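Long-range contacts in R.Pab1 family restriction endonuclease (Campylobacter coli, PDB 7CFA), which acts as a restriction DNA glycosylase, probably excising a base from its target DNA and leaving an abasic position at which the strand can be cleaved: residues A[19-24]-A[47-52]; A[144-149]-A[211-216]. The protein carries 2 engineered substitutions. One frame throughout, in Å; residues are numbered along the deposited sequence.

Interaction 1 (A[19-24]-A[47-52]); sequences GKIRIK and HYVEWQ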
loop_
_atom_site.group_PDB
_atom_site.type_symbol
_atom_site.label_atom_id
_atom_site.label_comp_id
_atom_site.label_asym_id
_atom_site.label_seq_id
_atom_site.Cartn_x
_atom_site.Cartn_y
_atom_site.Cartn_z
ATOM N N GLY A 19 5.711 -3.300 11.705
ATOM C CA GLY A 19 7.144 -3.487 11.684
ATOM C C GLY A 19 7.613 -4.283 10.485
ATOM O O GLY A 19 6.833 -4.578 9.572
ATOM N N LYS A 20 8.896 -4.644 10.492
ATOM C CA LYS A 20 9.512 -5.366 9.387
ATOM C C LYS A 20 9.139 -6.843 9.359
ATOM O O LYS A 20 9.299 -7.485 8.316
ATOM C CB LYS A 20 11.036 -5.226 9.467
ATOM C CG LYS A 20 11.545 -3.808 9.265
ATOM C CD LYS A 20 12.912 -3.613 9.913
ATOM C CE LYS A 20 13.946 -4.575 9.346
ATOM N NZ LYS A 20 14.265 -4.292 7.917
ATOM N N ILE A 21 8.658 -7.394 10.470
ATOM C CA ILE A 21 8.286 -8.802 10.564
ATOM C C ILE A 21 6.769 -8.899 10.629
ATOM O O ILE A 21 6.136 -8.270 11.486
ATOM C CB ILE A 21 8.923 -9.480 11.789
ATOM C CG1 ILE A 21 10.439 -9.277 11.796
ATOM C CG2 ILE A 21 8.585 -10.962 11.796
ATOM C CD1 ILE A 21 11.153 -10.012 10.693
ATOM N N ARG A 22 6.190 -9.691 9.730
ATOM C CA ARG A 22 4.761 -9.955 9.740
ATOM C C ARG A 22 4.525 -11.444 9.533
ATOM O O ARG A 22 5.325 -12.134 8.896
ATOM C CB ARG A 22 4.024 -9.144 8.662
ATOM C CG ARG A 22 4.114 -7.632 8.850
ATOM C CD ARG A 22 3.175 -6.881 7.910
ATOM N NE ARG A 22 3.499 -7.098 6.502
ATOM C CZ ARG A 22 2.928 -6.441 5.496
ATOM N NH1 ARG A 22 2.004 -5.520 5.742
ATOM N NH2 ARG A 22 3.282 -6.701 4.244
ATOM N N ILE A 23 3.419 -11.935 10.085
ATOM C CA ILE A 23 3.026 -13.334 9.973
ATOM C C ILE A 23 1.798 -13.413 9.078
ATOM O O ILE A 23 0.805 -12.714 9.313
ATOM C CB ILE A 23 2.740 -13.957 11.351
ATOM C CG1 ILE A 23 3.937 -13.763 12.284
ATOM C CG2 ILE A 23 2.412 -15.436 11.207
ATOM C CD1 ILE A 23 5.206 -14.425 11.793
ATOM N N LYS A 24 1.867 -14.261 8.055
ATOM C CA LYS A 24 0.779 -14.442 7.107
ATOM C C LYS A 24 0.532 -15.930 6.900
ATOM O O LYS A 24 1.315 -16.780 7.334
ATOM C CB LYS A 24 1.083 -13.756 5.768
ATOM C CG LYS A 24 2.320 -14.289 5.064
ATOM C CD LYS A 24 2.579 -13.551 3.762
ATOM C CE LYS A 24 3.835 -14.068 3.077
ATOM N NZ LYS A 24 4.135 -13.319 1.825
ATOM N N HIS A 47 1.425 -21.059 7.735
ATOM C CA HIS A 47 1.856 -19.801 8.328
ATOM C C HIS A 47 3.303 -19.511 7.948
ATOM O O HIS A 47 4.191 -20.343 8.154
ATOM C CB HIS A 47 1.699 -19.835 9.846
ATOM C CG HIS A 47 0.292 -19.626 10.312
ATOM N ND1 HIS A 47 -0.572 -20.670 10.566
ATOM C CD2 HIS A 47 -0.404 -18.492 10.562
ATOM C CE1 HIS A 47 -1.737 -20.188 10.958
ATOM N NE2 HIS A 47 -1.662 -18.869 10.964
ATOM N N TYR A 48 3.534 -18.325 7.393
ATOM C CA TYR A 48 4.851 -17.901 6.946
ATOM C C TYR A 48 5.275 -16.638 7.682
ATOM O O TYR A 48 4.441 -15.859 8.150
ATOM C CB TYR A 48 4.869 -17.636 5.435
ATOM C CG TYR A 48 5.119 -18.860 4.583
ATOM C CD1 TYR A 48 4.176 -19.877 4.496
ATOM C CD2 TYR A 48 6.294 -18.990 3.851
ATOM C CE1 TYR A 48 4.401 -20.995 3.713
ATOM C CE2 TYR A 48 6.527 -20.102 3.066
ATOM C CZ TYR A 48 5.579 -21.100 3.001
ATOM O OH TYR A 48 5.807 -22.210 2.220
ATOM N N VAL A 49 6.584 -16.447 7.780
ATOM C CA VAL A 49 7.158 -15.198 8.264
ATOM C C VAL A 49 7.442 -14.311 7.062
ATOM O O VAL A 49 8.039 -14.761 6.079
ATOM C CB VAL A 49 8.440 -15.456 9.074
ATOM C CG1 VAL A 49 9.082 -14.137 9.490
ATOM C CG2 VAL A 49 8.140 -16.317 10.289
ATOM N N GLU A 50 7.003 -13.059 7.128
ATOM C CA GLU A 50 7.307 -12.069 6.102
ATOM C C GLU A 50 8.286 -11.063 6.687
ATOM O O GLU A 50 7.957 -10.360 7.647
ATOM C CB GLU A 50 6.043 -11.368 5.610
ATOM C CG GLU A 50 6.236 -10.638 4.292
ATOM C CD GLU A 50 5.005 -9.874 3.856
ATOM O OE1 GLU A 50 4.643 -8.892 4.536
ATOM O OE2 GLU A 50 4.394 -10.263 2.837
ATOM N N TRP A 51 9.480 -10.992 6.103
ATOM C CA TRP A 51 10.583 -10.191 6.634
ATOM C C TRP A 51 11.046 -9.216 5.554
ATOM O O TRP A 51 11.707 -9.617 4.590
ATOM C CB TRP A 51 11.725 -11.098 7.097
ATOM C CG TRP A 51 12.899 -10.403 7.731
ATOM C CD1 TRP A 51 13.022 -9.072 8.014
ATOM C CD2 TRP A 51 14.120 -11.019 8.159
ATOM N NE1 TRP A 51 14.246 -8.823 8.593
ATOM C CE2 TRP A 51 14.939 -10.003 8.692
ATOM C CE3 TRP A 51 14.600 -12.332 8.143
ATOM C CZ2 TRP A 51 16.209 -10.260 9.204
ATOM C CZ3 TRP A 51 15.862 -12.584 8.651
ATOM C CH2 TRP A 51 16.651 -11.554 9.172
ATOM N N GLN A 52 10.697 -7.937 5.713
ATOM C CA GLN A 52 11.185 -6.886 4.821
ATOM C C GLN A 52 12.623 -6.569 5.223
ATOM O O GLN A 52 12.913 -5.621 5.958
ATOM C CB GLN A 52 10.294 -5.651 4.882
ATOM C CG GLN A 52 10.666 -4.585 3.860
ATOM C CD GLN A 52 9.766 -3.366 3.922
ATOM O OE1 GLN A 52 8.918 -3.248 4.808
ATOM N NE2 GLN A 52 9.946 -2.452 2.976
#

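Interaction 2 (A[144-149]-A[211-216]); sequences YQFNNN and FLEMLK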
loop_
_atom_site.group_PDB
_atom_site.type_symbol
_atom_site.label_atom_id
_atom_site.label_comp_id
_atom_site.label_asym_id
_atom_site.label_seq_id
_atom_site.Cartn_x
_atom_site.Cartn_y
_atom_site.Cartn_z
ATOM N N TYR A 144 11.141 -15.177 -6.225
ATOM C CA TYR A 144 12.313 -16.012 -6.444
ATOM C C TYR A 144 12.258 -17.188 -5.481
ATOM O O TYR A 144 12.194 -16.996 -4.262
ATOM C CB TYR A 144 13.610 -15.226 -6.259
ATOM C CG TYR A 144 14.841 -16.066 -6.511
ATOM C CD1 TYR A 144 15.269 -16.334 -7.805
ATOM C CD2 TYR A 144 15.566 -16.604 -5.457
ATOM C CE1 TYR A 144 16.389 -17.107 -8.041
ATOM C CE2 TYR A 144 16.688 -17.377 -5.684
ATOM C CZ TYR A 144 17.095 -17.626 -6.977
ATOM O OH TYR A 144 18.212 -18.396 -7.207
ATOM N N GLN A 145 12.276 -18.398 -6.029
ATOM C CA GLN A 145 12.270 -19.616 -5.229
ATOM C C GLN A 145 13.709 -20.086 -5.060
ATOM O O GLN A 145 14.353 -20.499 -6.030
ATOM C CB GLN A 145 11.411 -20.690 -5.892
ATOM C CG GLN A 145 11.414 -22.021 -5.160
ATOM C CD GLN A 145 10.818 -21.922 -3.771
ATOM O OE1 GLN A 145 11.500 -22.144 -2.772
ATOM N NE2 GLN A 145 9.534 -21.589 -3.701
ATOM N N PHE A 146 14.217 -20.013 -3.835
ATOM C CA PHE A 146 15.557 -20.505 -3.560
ATOM C C PHE A 146 15.595 -22.025 -3.702
ATOM O O PHE A 146 14.560 -22.700 -3.714
ATOM C CB PHE A 146 16.007 -20.085 -2.160
ATOM C CG PHE A 146 16.125 -18.593 -1.982
ATOM C CD1 PHE A 146 15.068 -17.855 -1.475
ATOM C CD2 PHE A 146 17.294 -17.933 -2.322
ATOM C CE1 PHE A 146 15.175 -16.484 -1.309
ATOM C CE2 PHE A 146 17.407 -16.564 -2.161
ATOM C CZ PHE A 146 16.346 -15.838 -1.655
ATOM N N ASN A 147 16.811 -22.564 -3.828
ATOM C CA ASN A 147 16.961 -24.008 -3.982
ATOM C C ASN A 147 16.341 -24.762 -2.814
ATOM O O ASN A 147 15.808 -25.863 -2.996
ATOM C CB ASN A 147 18.438 -24.373 -4.141
ATOM C CG ASN A 147 19.001 -23.936 -5.480
ATOM O OD1 ASN A 147 18.297 -23.936 -6.491
ATOM N ND2 ASN A 147 20.274 -23.557 -5.493
ATOM N N ASN A 148 16.389 -24.186 -1.616
ATOM C CA ASN A 148 15.625 -24.703 -0.487
ATOM C C ASN A 148 14.166 -24.308 -0.673
ATOM O O ASN A 148 13.820 -23.125 -0.582
ATOM C CB ASN A 148 16.185 -24.159 0.823
ATOM C CG ASN A 148 15.682 -24.919 2.038
ATOM O OD1 ASN A 148 14.516 -25.308 2.106
ATOM N ND2 ASN A 148 16.566 -25.136 3.003
ATOM N N ASN A 149 13.304 -25.294 -0.934
ATOM C CA ASN A 149 11.910 -25.014 -1.261
ATOM C C ASN A 149 11.137 -24.379 -0.111
ATOM O O ASN A 149 9.974 -24.007 -0.301
ATOM C CB ASN A 149 11.209 -26.299 -1.708
ATOM C CG ASN A 149 11.672 -26.768 -3.076
ATOM O OD1 ASN A 149 12.046 -25.961 -3.927
ATOM N ND2 ASN A 149 11.648 -28.078 -3.292
ATOM N N PHE A 211 21.267 -16.477 1.518
ATOM C CA PHE A 211 21.513 -15.061 1.756
ATOM C C PHE A 211 22.467 -14.477 0.722
ATOM O O PHE A 211 22.371 -13.287 0.400
ATOM C CB PHE A 211 22.029 -14.864 3.185
ATOM C CG PHE A 211 21.054 -15.329 4.234
ATOM C CD1 PHE A 211 21.036 -16.657 4.639
ATOM C CD2 PHE A 211 20.137 -14.451 4.789
ATOM C CE1 PHE A 211 20.131 -17.095 5.586
ATOM C CE2 PHE A 211 19.230 -14.886 5.740
ATOM C CZ PHE A 211 19.227 -16.208 6.136
ATOM N N LEU A 212 23.373 -15.294 0.177
ATOM C CA LEU A 212 24.230 -14.823 -0.909
ATOM C C LEU A 212 23.426 -14.567 -2.178
ATOM O O LEU A 212 23.644 -13.561 -2.864
ATOM C CB LEU A 212 25.345 -15.831 -1.182
ATOM C CG LEU A 212 26.500 -15.862 -0.180
ATOM C CD1 LEU A 212 27.446 -17.007 -0.496
ATOM C CD2 LEU A 212 27.244 -14.535 -0.188
ATOM N N GLU A 213 22.498 -15.468 -2.513
ATOM C CA GLU A 213 21.635 -15.237 -3.667
ATOM C C GLU A 213 20.723 -14.036 -3.451
ATOM O O GLU A 213 20.362 -13.353 -4.415
ATOM C CB GLU A 213 20.805 -16.486 -3.966
ATOM C CG GLU A 213 21.627 -17.664 -4.464
ATOM C CD GLU A 213 20.774 -18.841 -4.896
ATOM O OE1 GLU A 213 19.529 -18.732 -4.854
ATOM O OE2 GLU A 213 21.349 -19.879 -5.282
ATOM N N MET A 214 20.348 -13.762 -2.201
ATOM C CA MET A 214 19.509 -12.603 -1.922
ATOM C C MET A 214 20.292 -11.309 -2.094
ATOM O O MET A 214 19.744 -10.301 -2.557
ATOM C CB MET A 214 18.935 -12.699 -0.511
ATOM C CG MET A 214 17.721 -11.824 -0.272
ATOM S SD MET A 214 17.204 -11.882 1.450
ATOM C CE MET A 214 17.411 -13.627 1.788
ATOM N N LEU A 215 21.572 -11.315 -1.718
ATOM C CA LEU A 215 22.420 -10.157 -1.973
ATOM C C LEU A 215 22.524 -9.882 -3.467
ATOM O O LEU A 215 22.463 -8.725 -3.901
ATOM C CB LEU A 215 23.808 -10.378 -1.373
ATOM C CG LEU A 215 24.726 -9.155 -1.370
ATOM C CD1 LEU A 215 24.198 -8.103 -0.405
ATOM C CD2 LEU A 215 26.157 -9.541 -1.027
ATOM N N LYS A 216 22.673 -10.938 -4.270
ATOM C CA LYS A 216 22.744 -10.766 -5.717
ATOM C C LYS A 216 21.450 -10.189 -6.277
ATOM O O LYS A 216 21.488 -9.383 -7.214
ATOM C CB LYS A 216 23.067 -12.103 -6.388
ATOM C CG LYS A 216 23.320 -11.999 -7.883
ATOM C CD LYS A 216 23.775 -13.325 -8.476
ATOM C CE LYS A 216 22.685 -14.380 -8.393
ATOM N NZ LYS A 216 23.082 -15.638 -9.088
#

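Interaction 1 (A[19-24]-A[47-52])
Arg22 and Glu50 face each other as a hydrogen-bonded antiparallel pair, their side chains running side by side from the same face of the sheet. The N-to-C directions of the short segments 21-24 and 47-51 lie 155° apart, close to antiparallel, and the backbone pairing runs from Lys24-Tyr48 to Lys20-Gln52. Glu50 N donates to Arg22 O at 2.6 Å, and Arg22 N returns a bond to Glu50 O.

The packed part comprises the apolar face of Ile21, Ile23, Val49 and Trp51 and, on the other face, the buried Glu50 carboxylate. Ile21 CD1 sits over a face of the Trp51 indole, 3.6 Å from the centroid of its five-membered ring, in a CH-pi contact. Next to it Ile21 CG2 touches Val49 CG1, and Ile23 CD1 rests on Val49 CG2 at 3.8 Å. Leu12 of strand 8-13 covers Ile21 and Trp51 here.

The loose side is that of Arg22, exposed to solvent, and of the partly exposed Lys20. A bend at chi3 (-62°) turns the Arg22 guanidinium side-on, so NE and NH2 both donate to Glu50 OE1. NH2 of Arg22 is the nearer, 2.6 Å from Glu50 OE1 and close to the guanidinium plane, which lies 38° from the carboxylate. Lys24 comes in at about a right angle, a straight chain beyond CG, its NZ 3.2 Å from Glu50 OE2 on the anti side; the same ammonium also bridges Glu154. Beyond the strand end, Lys20, bent at chi3 and chi4, brings NZ to Gln52 O at 2.7 Å and makes a salt bridge with Glu78.

Both Glu50 oxygens thus have a basic partner, which should limit carboxylate rotation. Lys24, shared between Glu50 and Glu154, probably offsets the mutual repulsion of two acids whose oxygens lie close together.

Interaction 2 (A[144-149]-A[211-216])
Tyr144 and Glu213 make a strand-to-helix contact, a single polar tie over a small aromatic packing patch, where the end of strand 130-145 and the loop after it meet helix 208-219. Tyr144 OH donates to Glu213 OE1 at 2.7 Å. The phenol ring and the carboxylate are turned 75° apart; OE1 lies at the edge of the Tyr144 ring, in its plane, while the hydroxyl stands well above the carboxylate plane. With CG trans to the backbone N (chi1 -179°), the Tyr144 ring reaches out toward the helix, and Glu213 answers with a chain extended beyond CG.

Phe146 packs beside this bond. Its ring edge meets the aliphatic root of the glutamate, CE2 lying 3.8 Å from Glu213 CB. At the next ring atom, Phe146 CZ touches Met214 CB at 4.2 Å. Tyr144 CD2 in turn lies over the centre of the Phe146 ring, 3.7 Å above its plane.

Ile210 and Ile217 of the same helix extend the patch beside Phe146 and Tyr144. Tyr144 is backbone-paired with Ser153 and packs on Asn131 of the second subunit, whereas Phe211 packs on helix 79-88 and strand 198-203.

How the interactions relate
Interaction 1 pairs two strands inside the sheet; interaction 2 fastens a helix to the end of another strand of that sheet. Their centres are about 17 Å apart, and the nearest atoms stay about 5 Å from each other without touching. Strands 166-175 and 152-159 span the gap: Phe172 pairs with Trp51 and meets the ring of Phe211, while Glu154, partner of Lys24, follows Ser153, which pairs with Tyr144. Met214 also packs on Ile53, just beyond 47-52. The curved antiparallel sheet is consistent with the half-pipe fold of R.PabI. Interaction 2 borders the second subunit, which does not touch the segments of interaction 1.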